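Local coordinates for protein sulfate transporter 4.1, chloroplastic (Arabidopsis thaliana, PDB 7LHV) that cotransports sulfate and protons across a membrane and may take part in regulating sulfate assimilation, at residues 131-134 against 135-139; 153-156 against 157-161; 237-240 against 241-245; 262-265 against 266-270; 543-546 against 547-551. One frame throughout, in Å; residues are numbered along the deposited sequence.

Contact 1. Residues 131-134 against 135-139; sequences SFVP and VFVYA
F136 reaches back one turn to F132, and its course is a worked example of an aromatic pair spaced four residues apart on a helix. CB lies 3.7 Å from O of V133. With CG anti to its own carbonyl carbon (chi1 -75°), the ring turns back along the helix, and CG comes 4.0 Å from O of F132. That carbonyl oxygen lies in the ring plane, beside the CD1 edge. One bond further out, CE1 meets CE1 of F132 at 3.7 Å. The ring planes make 70° and the centroids are 5.4 Å apart, so the rings meet obliquely. Beyond the pair, L409, I413 and L419 of helix 406-426 pack on these two rings.

The setting is helix 125-141, a predicted membrane span of the SLC26/SulP transporter, kinked at P134, whose nitrogen has no hydrogen to give to the preceding turn. Past this point the ladder resumes: N of V137 hydrogen-bonds O of V133 at 3.0 Å, the donor in the carbonyl plane. The side chains of the same two residues also meet, CG1 of V133 coming 4.2 Å from CG2 of V137, while V374 and L378 of helix 365-381 pack against V137.

Contact 2. Residues 153-156 against 157-161; sequences ALVS and LLVSN. With SO4 (sulfate ion), chain D.
A153 and L157 span the first turn of helix 153-166, whose N-terminus faces a bound sulfate, an arrangement consistent with the substrate site of SLC26 transporters, where two helix N-termini meet at the anion. N of A153 hydrogen-bonds O3 of the sulfate at 3.2 Å, almost straight with an N-H...O angle of 171°. The same ion also takes hydrogen bonds from F391 N and S392 OG, at the start of helix 391-399, so two helix ends probably stabilise its charge together.

Behind the ion the turn is regular. O of A153 accepts the N-H of L157 at 2.9 Å, and L158, V159 and S160 repeat the pattern with L154, V155 and S156. The regular turn probably keeps the leading N-H pointing out of the helix end, toward the anion. S156 stands with OG beside its own backbone N (chi1 -66°), where it hydrogen-bonds O of V152 and OH of Y385 and thereby ties the helix start to its surroundings.

The side chains that meet between the turns are apolar and touch only lightly. L154 spreads between two leucines of the next turn: its CD1 is 4.4 Å from CD2 of L157, and its CG is 4.5 Å from CD1 of L158. P386 packs on both V155 and V159, and between these valines CG1 of V155 lies 4.3 Å from CG2 of V159.

Contact 3. Residues 237-240 against 241-245; sequences SKIV and PIVES
K238 and P241 meet with the lysine's CB against the proline ring: CB lies 3.6 Å from CD, while the rest of the lysine chain leads away. The ring sits in the first turn of helix 239-249, with K238 at the N-cap position, and its CG rests 3.3 Å from O of K238. A glycine here would take away the ring, and would probably leave CB of K238 without its cover and the first turn freer to flex.

I239 and V243 run across each other on another side of the helix, CG2 to CG2 at 3.9 Å. V219 and L222 of helix 206-229 press on I239 too, joining this short helix to the transporter body. V240 crosses E244 in a similar way: its methyl CG1, anti to the backbone N (chi1 176°), lies against the carboxylate, with OE2 the nearest atom of that group. Under these pairs N of V243 bonds O of I239, and N of E244 bonds O of V240, each at 2.9 Å.

Across the turn, then, mostly hydrocarbon does the side-chain packing and the backbone supplies the hydrogen bonds, while P241 suits its place in the first turn, where a nitrogen without hydrogen costs no helix bond.

Contact 4. Residues 262-265 against 266-270; sequences SLIL and VILQV
I264 and L268 lie side by side and point the same way, with CG2 of the isoleucine 4.0 Å from CD1 of the leucine. CG2 is anti to the backbone N of I264, which sends it forward along the helix to the next turn, and CD1 of L268 bends back to rest 3.3 Å from O of I264. On an adjoining face L265 and Q269 touch more lightly: CD1 of L265 is 4.5 Å from CG of Q269, so it is the methylene part of the glutamine that meets the leucine. Elsewhere the branches settle on carbonyls of the turn before, as CG1 of I267 does at 3.2 Å from O of L263.

What spaces these groups is the backbone of helix 255-277, a predicted membrane span. V266, I267, L268 and Q269 each give their N-H to the carbonyl four residues earlier, all at 2.9 Å, in an uninterrupted alpha-helical ladder. Further out stands helix 431-443, which supplies A433 and A436 against I264, I439 against L265 and S443 against Q269. The small alanines probably allow the isoleucine to approach the neighbouring helix.

L263 and V266, by contrast, lie on the surface and may face lipid. The side-chain contacts between the turns are made by carbon atoms, largely through dispersion, while the peptide groups find their polar partners within the helix, as befits a segment passing through a membrane.

Contact 5. Residues 543-546 against 547-551; sequences SYIK and DRLRE
Y544 and R548 are joined first through the backbone, where N of R548 bonds O of Y544 at 2.9 Å. Bonds of the same length run from D547 to S543, L549 to I545 and R550 to K546, the last more bent at 143°. This is regular helix, part of helix 542-560, which links strands 527-533 and 569-575 in the beta-alpha-beta crossover of the STAS domain.

Tyrosine and arginine then lie alongside one another. CG of R548 sits over one face of the Y544 ring in a CH-pi contact, 3.9 Å from the centroid. Bends at chi2 and chi3 (-65° and -55°) curl the arginine round the ring rim, and NH1 reaches the hydroxyl OH of Y544 at 3.1 Å, with OH close to the guanidinium plane. A phenylalanine in place of the tyrosine would keep a ring face but is likely to leave NH1 of R548 without this acceptor, its guanidinium held at NE by E551 but freer to turn at the NH1 end.

Elsewhere K546 lays CD over the R550 guanidinium, whose charge is paired with E596. E551 forms a salt bridge with R548, OE1 lying 3.6 Å from NE. The latter arginine is thus shared between a neutral hydroxyl and a carboxylate, which probably steadies its charge.

Four of the contacts lie in the sulfate permease region, and contact 5 stands apart in the STAS domain, its centre 48 Å from that of contact 2. Contact 2 is the one that meets the sulfate. Contact 3 adjoins it: ND2 of N161 packs on CB of S237 at 3.8 Å, so the part of the helix away from the sulfate leans on the loop leading into helix 239-249. Contact 1 lies about 10 Å from contact 2 between nearest atoms, and contact 4 about 13 Å, both without touching. The side chains of L154 and K238 each come to about 7 Å from bound sphingosine phosphate. Contacts 4 and 5 mark the extremes, with centres 62 Å apart.

Contact 1. Residues 131-134 against 135-139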
loop_
_atom_site.group_PDB
_atom_site.type_symbol
_atom_site.label_atom_id
_atom_site.label_comp_id
_atom_site.label_asym_id
_atom_site.label_seq_id
_atom_site.Cartn_x
_atom_site.Cartn_y
_atom_site.Cartn_z
ATOM N N SER A 131 1.724 13.431 -32.776
ATOM C CA SER A 131 1.232 14.777 -32.534
ATOM C C SER A 131 0.058 15.152 -33.421
ATOM O O SER A 131 -0.550 16.201 -33.198
ATOM C CB SER A 131 2.356 15.802 -32.742
ATOM O OG SER A 131 3.421 15.585 -31.837
ATOM N N PHE A 132 -0.266 14.342 -34.430
ATOM C CA PHE A 132 -1.291 14.748 -35.383
ATOM C C PHE A 132 -2.692 14.389 -34.904
ATOM O O PHE A 132 -3.503 15.271 -34.607
ATOM C CB PHE A 132 -1.017 14.116 -36.746
ATOM C CG PHE A 132 -2.048 14.448 -37.778
ATOM C CD1 PHE A 132 -2.426 15.759 -38.001
ATOM C CD2 PHE A 132 -2.644 13.449 -38.522
ATOM C CE1 PHE A 132 -3.375 16.064 -38.948
ATOM C CE2 PHE A 132 -3.594 13.749 -39.469
ATOM C CZ PHE A 132 -3.960 15.058 -39.683
ATOM N N VAL A 133 -2.989 13.100 -34.803
ATOM C CA VAL A 133 -4.361 12.651 -34.581
ATOM C C VAL A 133 -4.784 12.826 -33.124
ATOM O O VAL A 133 -5.884 13.342 -32.883
ATOM C CB VAL A 133 -4.553 11.198 -35.046
ATOM C CG1 VAL A 133 -5.893 10.666 -34.576
ATOM C CG2 VAL A 133 -4.459 11.124 -36.556
ATOM N N PRO A 134 -3.988 12.419 -32.127
ATOM C CA PRO A 134 -4.443 12.623 -30.741
ATOM C C PRO A 134 -4.739 14.074 -30.406
ATOM O O PRO A 134 -5.715 14.343 -29.695
ATOM C CB PRO A 134 -3.286 12.062 -29.901
ATOM C CG PRO A 134 -2.141 11.973 -30.815
ATOM C CD PRO A 134 -2.712 11.685 -32.154
ATOM N N VAL A 135 -3.956 15.020 -30.929
ATOM C CA VAL A 135 -4.193 16.428 -30.619
ATOM C C VAL A 135 -5.593 16.843 -31.054
ATOM O O VAL A 135 -6.382 17.354 -30.251
ATOM C CB VAL A 135 -3.114 17.312 -31.267
ATOM C CG1 VAL A 135 -3.567 18.753 -31.298
ATOM C CG2 VAL A 135 -1.817 17.189 -30.505
ATOM N N PHE A 136 -5.943 16.577 -32.319
ATOM C CA PHE A 136 -7.304 16.846 -32.774
ATOM C C PHE A 136 -8.329 16.147 -31.901
ATOM O O PHE A 136 -9.409 16.689 -31.645
ATOM C CB PHE A 136 -7.496 16.421 -34.232
ATOM C CG PHE A 136 -6.860 17.340 -35.226
ATOM C CD1 PHE A 136 -5.498 17.327 -35.436
ATOM C CD2 PHE A 136 -7.640 18.209 -35.967
ATOM C CE1 PHE A 136 -4.924 18.172 -36.360
ATOM C CE2 PHE A 136 -7.072 19.056 -36.889
ATOM C CZ PHE A 136 -5.712 19.039 -37.086
ATOM N N VAL A 137 -8.015 14.941 -31.435
ATOM C CA VAL A 137 -8.944 14.259 -30.548
ATOM C C VAL A 137 -8.988 14.956 -29.196
ATOM O O VAL A 137 -10.068 15.213 -28.652
ATOM C CB VAL A 137 -8.575 12.774 -30.415
ATOM C CG1 VAL A 137 -9.503 12.097 -29.437
ATOM C CG2 VAL A 137 -8.664 12.101 -31.767
ATOM N N TYR A 138 -7.822 15.314 -28.652
ATOM C CA TYR A 138 -7.803 15.890 -27.314
ATOM C C TYR A 138 -8.560 17.207 -27.276
ATOM O O TYR A 138 -9.350 17.452 -26.356
ATOM C CB TYR A 138 -6.370 16.088 -26.837
ATOM C CG TYR A 138 -6.294 16.592 -25.419
ATOM C CD1 TYR A 138 -6.448 15.726 -24.351
ATOM C CD2 TYR A 138 -6.083 17.935 -25.147
ATOM C CE1 TYR A 138 -6.382 16.176 -23.055
ATOM C CE2 TYR A 138 -6.019 18.395 -23.852
ATOM C CZ TYR A 138 -6.169 17.510 -22.810
ATOM O OH TYR A 138 -6.107 17.961 -21.514
ATOM N N ALA A 139 -8.368 18.050 -28.291
ATOM C CA ALA A 139 -9.068 19.326 -28.344
ATOM C C ALA A 139 -10.577 19.149 -28.345
ATOM O O ALA A 139 -11.300 20.086 -27.998
ATOM C CB ALA A 139 -8.634 20.114 -29.578
#

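Contact 2. Residues 153-156 against 157-161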
loop_
_atom_site.group_PDB
_atom_site.type_symbol
_atom_site.label_atom_id
_atom_site.label_comp_id
_atom_site.label_asym_id
_atom_site.label_seq_id
_atom_site.Cartn_x
_atom_site.Cartn_y
_atom_site.Cartn_z
ATOM N N ALA A 153 9.526 13.407 -23.053
ATOM C CA ALA A 153 10.787 12.700 -22.854
ATOM C C ALA A 153 10.597 11.430 -22.032
ATOM O O ALA A 153 11.135 10.374 -22.378
ATOM C CB ALA A 153 11.802 13.625 -22.187
ATOM N N LEU A 154 9.821 11.508 -20.950
ATOM C CA LEU A 154 9.712 10.376 -20.037
ATOM C C LEU A 154 8.939 9.221 -20.665
ATOM O O LEU A 154 9.353 8.060 -20.569
ATOM C CB LEU A 154 9.051 10.820 -18.734
ATOM C CG LEU A 154 9.023 9.779 -17.617
ATOM C CD1 LEU A 154 10.428 9.327 -17.293
ATOM C CD2 LEU A 154 8.349 10.347 -16.384
ATOM N N VAL A 155 7.806 9.516 -21.301
ATOM C CA VAL A 155 7.018 8.459 -21.926
ATOM C C VAL A 155 7.787 7.836 -23.083
ATOM O O VAL A 155 7.727 6.622 -23.300
ATOM C CB VAL A 155 5.649 9.002 -22.368
ATOM C CG1 VAL A 155 4.980 8.051 -23.333
ATOM C CG2 VAL A 155 4.766 9.227 -21.159
ATOM N N SER A 156 8.530 8.651 -23.835
ATOM C CA SER A 156 9.371 8.107 -24.896
ATOM C C SER A 156 10.447 7.190 -24.330
ATOM O O SER A 156 10.737 6.134 -24.903
ATOM C CB SER A 156 10.002 9.240 -25.702
ATOM O OG SER A 156 9.015 9.977 -26.402
ATOM N N LEU A 157 11.049 7.575 -23.203
ATOM C CA LEU A 157 12.044 6.717 -22.567
ATOM C C LEU A 157 11.435 5.396 -22.116
ATOM O O LEU A 157 12.039 4.334 -22.294
ATOM C CB LEU A 157 12.679 7.440 -21.383
ATOM C CG LEU A 157 13.569 6.584 -20.488
ATOM C CD1 LEU A 157 14.832 6.172 -21.217
ATOM C CD2 LEU A 157 13.902 7.338 -19.219
ATOM N N LEU A 158 10.242 5.441 -21.520
ATOM C CA LEU A 158 9.594 4.209 -21.072
ATOM C C LEU A 158 9.224 3.315 -22.251
ATOM O O LEU A 158 9.375 2.088 -22.184
ATOM C CB LEU A 158 8.356 4.540 -20.243
ATOM C CG LEU A 158 8.614 5.343 -18.971
ATOM C CD1 LEU A 158 7.307 5.692 -18.290
ATOM C CD2 LEU A 158 9.521 4.575 -18.037
ATOM N N VAL A 159 8.728 3.913 -23.335
ATOM C CA VAL A 159 8.402 3.149 -24.534
ATOM C C VAL A 159 9.652 2.488 -25.093
ATOM O O VAL A 159 9.635 1.308 -25.464
ATOM C CB VAL A 159 7.728 4.060 -25.576
ATOM C CG1 VAL A 159 7.764 3.418 -26.945
ATOM C CG2 VAL A 159 6.302 4.361 -25.165
ATOM N N SER A 160 10.757 3.234 -25.157
ATOM C CA SER A 160 12.010 2.655 -25.624
ATOM C C SER A 160 12.457 1.517 -24.721
ATOM O O SER A 160 12.931 0.483 -25.204
ATOM C CB SER A 160 13.089 3.734 -25.693
ATOM O OG SER A 160 14.360 3.157 -25.926
ATOM N N ASN A 161 12.311 1.691 -23.408
ATOM C CA ASN A 161 12.698 0.651 -22.463
ATOM C C ASN A 161 11.920 -0.634 -22.724
ATOM O O ASN A 161 12.506 -1.717 -22.850
ATOM C CB ASN A 161 12.473 1.144 -21.036
ATOM C CG ASN A 161 13.122 0.260 -20.004
ATOM O OD1 ASN A 161 12.472 -0.202 -19.068
ATOM N ND2 ASN A 161 14.415 0.017 -20.166
HETATM S S SO4 D . 8.585 17.478 -21.653
HETATM O O1 SO4 D . 9.492 18.521 -21.188
HETATM O O2 SO4 D . 7.363 17.514 -20.861
HETATM O O3 SO4 D . 9.223 16.179 -21.491
HETATM O O4 SO4 D . 8.269 17.695 -23.061
#

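Contact 3. Residues 237-240 against 241-245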
loop_
_atom_site.group_PDB
_atom_site.type_symbol
_atom_site.label_atom_id
_atom_site.label_comp_id
_atom_site.label_asym_id
_atom_site.label_seq_id
_atom_site.Cartn_x
_atom_site.Cartn_y
_atom_site.Cartn_z
ATOM N N SER A 237 19.428 0.926 -19.711
ATOM C CA SER A 237 18.841 1.956 -18.870
ATOM C C SER A 237 19.642 2.201 -17.598
ATOM O O SER A 237 19.164 2.903 -16.702
ATOM C CB SER A 237 17.399 1.587 -18.515
ATOM O OG SER A 237 16.848 2.516 -17.603
ATOM N N LYS A 238 20.837 1.633 -17.493
ATOM C CA LYS A 238 21.698 1.798 -16.334
ATOM C C LYS A 238 22.957 2.559 -16.729
ATOM O O LYS A 238 23.449 2.433 -17.853
ATOM C CB LYS A 238 22.073 0.445 -15.729
ATOM C CG LYS A 238 20.898 -0.492 -15.534
ATOM C CD LYS A 238 21.367 -1.868 -15.100
ATOM C CE LYS A 238 20.196 -2.814 -14.914
ATOM N NZ LYS A 238 19.534 -3.119 -16.211
ATOM N N ILE A 239 23.476 3.351 -15.790
ATOM C CA ILE A 239 24.599 4.232 -16.100
ATOM C C ILE A 239 25.879 3.437 -16.322
ATOM O O ILE A 239 26.679 3.763 -17.207
ATOM C CB ILE A 239 24.774 5.280 -14.989
ATOM C CG1 ILE A 239 23.502 6.105 -14.849
ATOM C CG2 ILE A 239 25.952 6.188 -15.289
ATOM C CD1 ILE A 239 23.059 6.770 -16.125
ATOM N N VAL A 240 26.108 2.402 -15.512
ATOM C CA VAL A 240 27.377 1.678 -15.577
ATOM C C VAL A 240 27.601 1.021 -16.936
ATOM O O VAL A 240 28.683 1.207 -17.514
ATOM C CB VAL A 240 27.480 0.684 -14.408
ATOM C CG1 VAL A 240 28.744 -0.143 -14.526
ATOM C CG2 VAL A 240 27.446 1.425 -13.082
ATOM N N PRO A 241 26.658 0.245 -17.493
ATOM C CA PRO A 241 26.893 -0.297 -18.843
ATOM C C PRO A 241 27.054 0.773 -19.908
ATOM O O PRO A 241 27.849 0.595 -20.837
ATOM C CB PRO A 241 25.655 -1.170 -19.091
ATOM C CG PRO A 241 24.635 -0.668 -18.149
ATOM C CD PRO A 241 25.388 -0.248 -16.936
ATOM N N ILE A 242 26.331 1.889 -19.795
ATOM C CA ILE A 242 26.453 2.956 -20.787
ATOM C C ILE A 242 27.861 3.535 -20.771
ATOM O O ILE A 242 28.497 3.708 -21.818
ATOM C CB ILE A 242 25.396 4.047 -20.537
ATOM C CG1 ILE A 242 23.990 3.504 -20.777
ATOM C CG2 ILE A 242 25.657 5.250 -21.423
ATOM C CD1 ILE A 242 22.896 4.448 -20.337
ATOM N N VAL A 243 28.373 3.834 -19.575
ATOM C CA VAL A 243 29.709 4.410 -19.466
ATOM C C VAL A 243 30.762 3.399 -19.902
ATOM O O VAL A 243 31.752 3.755 -20.553
ATOM C CB VAL A 243 29.955 4.915 -18.035
ATOM C CG1 VAL A 243 31.378 5.419 -17.886
ATOM C CG2 VAL A 243 28.963 6.009 -17.687
ATOM N N GLU A 244 30.565 2.122 -19.559
ATOM C CA GLU A 244 31.504 1.093 -19.991
ATOM C C GLU A 244 31.551 0.991 -21.510
ATOM O O GLU A 244 32.632 0.888 -22.099
ATOM C CB GLU A 244 31.125 -0.255 -19.377
ATOM C CG GLU A 244 31.470 -0.391 -17.906
ATOM C CD GLU A 244 30.988 -1.701 -17.319
ATOM O OE1 GLU A 244 30.588 -2.590 -18.100
ATOM O OE2 GLU A 244 31.017 -1.847 -16.081
ATOM N N SER A 245 30.387 1.026 -22.161
ATOM C CA SER A 245 30.350 0.967 -23.617
ATOM C C SER A 245 30.993 2.195 -24.242
ATOM O O SER A 245 31.693 2.088 -25.255
ATOM C CB SER A 245 28.913 0.821 -24.096
ATOM O OG SER A 245 28.124 1.903 -23.640
#

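Contact 4. Residues 262-265 against 266-270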
loop_
_atom_site.group_PDB
_atom_site.type_symbol
_atom_site.label_atom_id
_atom_site.label_comp_id
_atom_site.label_asym_id
_atom_site.label_seq_id
_atom_site.Cartn_x
_atom_site.Cartn_y
_atom_site.Cartn_z
ATOM N N SER A 262 27.772 19.743 -30.020
ATOM C CA SER A 262 28.131 20.673 -28.955
ATOM C C SER A 262 27.715 22.097 -29.300
ATOM O O SER A 262 27.152 22.806 -28.459
ATOM C CB SER A 262 29.631 20.602 -28.680
ATOM O OG SER A 262 30.004 21.522 -27.669
ATOM N N LEU A 263 27.974 22.533 -30.538
ATOM C CA LEU A 263 27.583 23.883 -30.930
ATOM C C LEU A 263 26.069 24.051 -30.921
ATOM O O LEU A 263 25.555 25.074 -30.450
ATOM C CB LEU A 263 28.152 24.226 -32.306
ATOM C CG LEU A 263 29.673 24.327 -32.408
ATOM C CD1 LEU A 263 30.095 24.532 -33.853
ATOM C CD2 LEU A 263 30.193 25.452 -31.530
ATOM N N ILE A 264 25.336 23.059 -31.432
ATOM C CA ILE A 264 23.880 23.169 -31.451
ATOM C C ILE A 264 23.330 23.215 -30.032
ATOM O O ILE A 264 22.442 24.016 -29.723
ATOM C CB ILE A 264 23.264 22.019 -32.269
ATOM C CG1 ILE A 264 23.550 22.218 -33.757
ATOM C CG2 ILE A 264 21.769 21.939 -32.034
ATOM C CD1 ILE A 264 23.158 21.043 -34.616
ATOM N N LEU A 265 23.853 22.366 -29.143
ATOM C CA LEU A 265 23.391 22.359 -27.761
ATOM C C LEU A 265 23.705 23.677 -27.065
ATOM O O LEU A 265 22.880 24.199 -26.307
ATOM C CB LEU A 265 24.018 21.188 -27.009
ATOM C CG LEU A 265 23.621 21.011 -25.545
ATOM C CD1 LEU A 265 22.128 20.781 -25.424
ATOM C CD2 LEU A 265 24.393 19.857 -24.938
ATOM N N VAL A 266 24.896 24.231 -27.310
ATOM C CA VAL A 266 25.259 25.511 -26.705
ATOM C C VAL A 266 24.322 26.610 -27.185
ATOM O O VAL A 266 23.841 27.426 -26.387
ATOM C CB VAL A 266 26.731 25.845 -27.012
ATOM C CG1 VAL A 266 26.988 27.331 -26.837
ATOM C CG2 VAL A 266 27.651 25.035 -26.117
ATOM N N ILE A 267 24.041 26.649 -28.489
ATOM C CA ILE A 267 23.146 27.670 -29.026
ATOM C C ILE A 267 21.751 27.520 -28.435
ATOM O O ILE A 267 21.114 28.508 -28.049
ATOM C CB ILE A 267 23.121 27.605 -30.564
ATOM C CG1 ILE A 267 24.467 28.048 -31.137
ATOM C CG2 ILE A 267 21.995 28.463 -31.116
ATOM C CD1 ILE A 267 24.819 29.482 -30.831
ATOM N N LEU A 268 21.254 26.283 -28.349
ATOM C CA LEU A 268 19.921 26.051 -27.803
ATOM C C LEU A 268 19.836 26.488 -26.347
ATOM O O LEU A 268 18.866 27.140 -25.943
ATOM C CB LEU A 268 19.549 24.576 -27.937
ATOM C CG LEU A 268 18.695 24.163 -29.135
ATOM C CD1 LEU A 268 19.309 24.648 -30.434
ATOM C CD2 LEU A 268 18.520 22.658 -29.157
ATOM N N GLN A 269 20.842 26.140 -25.543
ATOM C CA GLN A 269 20.809 26.505 -24.132
ATOM C C GLN A 269 20.947 28.010 -23.943
ATOM O O GLN A 269 20.296 28.591 -23.068
ATOM C CB GLN A 269 21.898 25.752 -23.371
ATOM C CG GLN A 269 21.450 24.385 -22.880
ATOM C CD GLN A 269 22.489 23.703 -22.016
ATOM O OE1 GLN A 269 23.644 24.124 -21.962
ATOM N NE2 GLN A 269 22.081 22.641 -21.331
ATOM N N VAL A 270 21.778 28.663 -24.759
ATOM C CA VAL A 270 21.903 30.117 -24.683
ATOM C C VAL A 270 20.579 30.784 -25.033
ATOM O O VAL A 270 20.138 31.719 -24.351
ATOM C CB VAL A 270 23.044 30.603 -25.597
ATOM C CG1 VAL A 270 22.875 32.075 -25.928
ATOM C CG2 VAL A 270 24.388 30.356 -24.936
#

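Contact 5. Residues 543-546 against 547-551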
loop_
_atom_site.group_PDB
_atom_site.type_symbol
_atom_site.label_atom_id
_atom_site.label_comp_id
_atom_site.label_asym_id
_atom_site.label_seq_id
_atom_site.Cartn_x
_atom_site.Cartn_y
_atom_site.Cartn_z
ATOM N N SER A 543 -4.419 -1.639 16.121
ATOM C CA SER A 543 -3.403 -2.306 16.930
ATOM C C SER A 543 -2.639 -1.312 17.797
ATOM O O SER A 543 -2.389 -1.575 18.981
ATOM C CB SER A 543 -2.445 -3.078 16.026
ATOM O OG SER A 543 -3.141 -4.056 15.276
ATOM N N TYR A 544 -2.257 -0.168 17.227
ATOM C CA TYR A 544 -1.549 0.843 18.004
ATOM C C TYR A 544 -2.420 1.372 19.135
ATOM O O TYR A 544 -1.939 1.579 20.254
ATOM C CB TYR A 544 -1.100 1.984 17.093
ATOM C CG TYR A 544 -0.351 3.088 17.803
ATOM C CD1 TYR A 544 1.017 3.009 18.011
ATOM C CD2 TYR A 544 -1.014 4.217 18.262
ATOM C CE1 TYR A 544 1.700 4.018 18.658
ATOM C CE2 TYR A 544 -0.341 5.230 18.908
ATOM C CZ TYR A 544 1.014 5.126 19.105
ATOM O OH TYR A 544 1.684 6.139 19.749
ATOM N N ILE A 545 -3.703 1.602 18.858
ATOM C CA ILE A 545 -4.607 2.092 19.892
ATOM C C ILE A 545 -4.779 1.047 20.985
ATOM O O ILE A 545 -4.818 1.375 22.178
ATOM C CB ILE A 545 -5.952 2.504 19.270
ATOM C CG1 ILE A 545 -5.749 3.693 18.332
ATOM C CG2 ILE A 545 -6.956 2.852 20.348
ATOM C CD1 ILE A 545 -6.863 3.890 17.347
ATOM N N LYS A 546 -4.875 -0.228 20.600
ATOM C CA LYS A 546 -4.972 -1.291 21.593
ATOM C C LYS A 546 -3.738 -1.325 22.483
ATOM O O LYS A 546 -3.853 -1.458 23.706
ATOM C CB LYS A 546 -5.174 -2.640 20.906
ATOM C CG LYS A 546 -6.628 -3.001 20.678
ATOM C CD LYS A 546 -6.805 -4.486 20.406
ATOM C CE LYS A 546 -6.133 -4.898 19.110
ATOM N NZ LYS A 546 -6.866 -6.002 18.438
ATOM N N ASP A 547 -2.549 -1.195 21.892
ATOM C CA ASP A 547 -1.324 -1.192 22.691
ATOM C C ASP A 547 -1.273 0.009 23.629
ATOM O O ASP A 547 -0.893 -0.119 24.803
ATOM C CB ASP A 547 -0.105 -1.198 21.773
ATOM C CG ASP A 547 -0.029 -2.441 20.915
ATOM O OD1 ASP A 547 -0.990 -3.237 20.935
ATOM O OD2 ASP A 547 0.990 -2.620 20.216
ATOM N N ARG A 548 -1.652 1.186 23.128
ATOM C CA ARG A 548 -1.631 2.386 23.959
ATOM C C ARG A 548 -2.607 2.272 25.119
ATOM O O ARG A 548 -2.320 2.739 26.227
ATOM C CB ARG A 548 -1.943 3.618 23.114
ATOM C CG ARG A 548 -0.838 3.996 22.150
ATOM C CD ARG A 548 0.410 4.405 22.908
ATOM N NE ARG A 548 0.136 5.472 23.862
ATOM C CZ ARG A 548 0.220 6.767 23.587
ATOM N NH1 ARG A 548 0.584 7.196 22.391
ATOM N NH2 ARG A 548 -0.068 7.651 24.537
ATOM N N LEU A 549 -3.775 1.672 24.884
ATOM C CA LEU A 549 -4.737 1.506 25.965
ATOM C C LEU A 549 -4.325 0.393 26.923
ATOM O O LEU A 549 -4.695 0.429 28.102
ATOM C CB LEU A 549 -6.126 1.246 25.387
ATOM C CG LEU A 549 -6.688 2.424 24.585
ATOM C CD1 LEU A 549 -8.054 2.096 24.012
ATOM C CD2 LEU A 549 -6.748 3.677 25.437
ATOM N N ARG A 550 -3.570 -0.598 26.444
ATOM C CA ARG A 550 -3.065 -1.654 27.314
ATOM C C ARG A 550 -1.867 -1.217 28.143
ATOM O O ARG A 550 -1.519 -1.906 29.110
ATOM C CB ARG A 550 -2.679 -2.885 26.492
ATOM C CG ARG A 550 -3.847 -3.718 26.002
ATOM C CD ARG A 550 -3.371 -4.783 25.030
ATOM N NE ARG A 550 -4.413 -5.750 24.713
ATOM C CZ ARG A 550 -4.401 -6.538 23.647
ATOM N NH1 ARG A 550 -3.416 -6.494 22.767
ATOM N NH2 ARG A 550 -5.403 -7.391 23.460
ATOM N N GLU A 551 -1.205 -0.122 27.766
ATOM C CA GLU A 551 -0.130 0.393 28.612
ATOM C C GLU A 551 -0.624 0.678 30.025
ATOM O O GLU A 551 0.128 0.537 30.995
ATOM C CB GLU A 551 0.488 1.651 28.000
ATOM C CG GLU A 551 1.253 1.413 26.715
ATOM C CD GLU A 551 1.835 2.688 26.144
ATOM O OE1 GLU A 551 1.535 3.774 26.686
ATOM O OE2 GLU A 551 2.595 2.609 25.157
#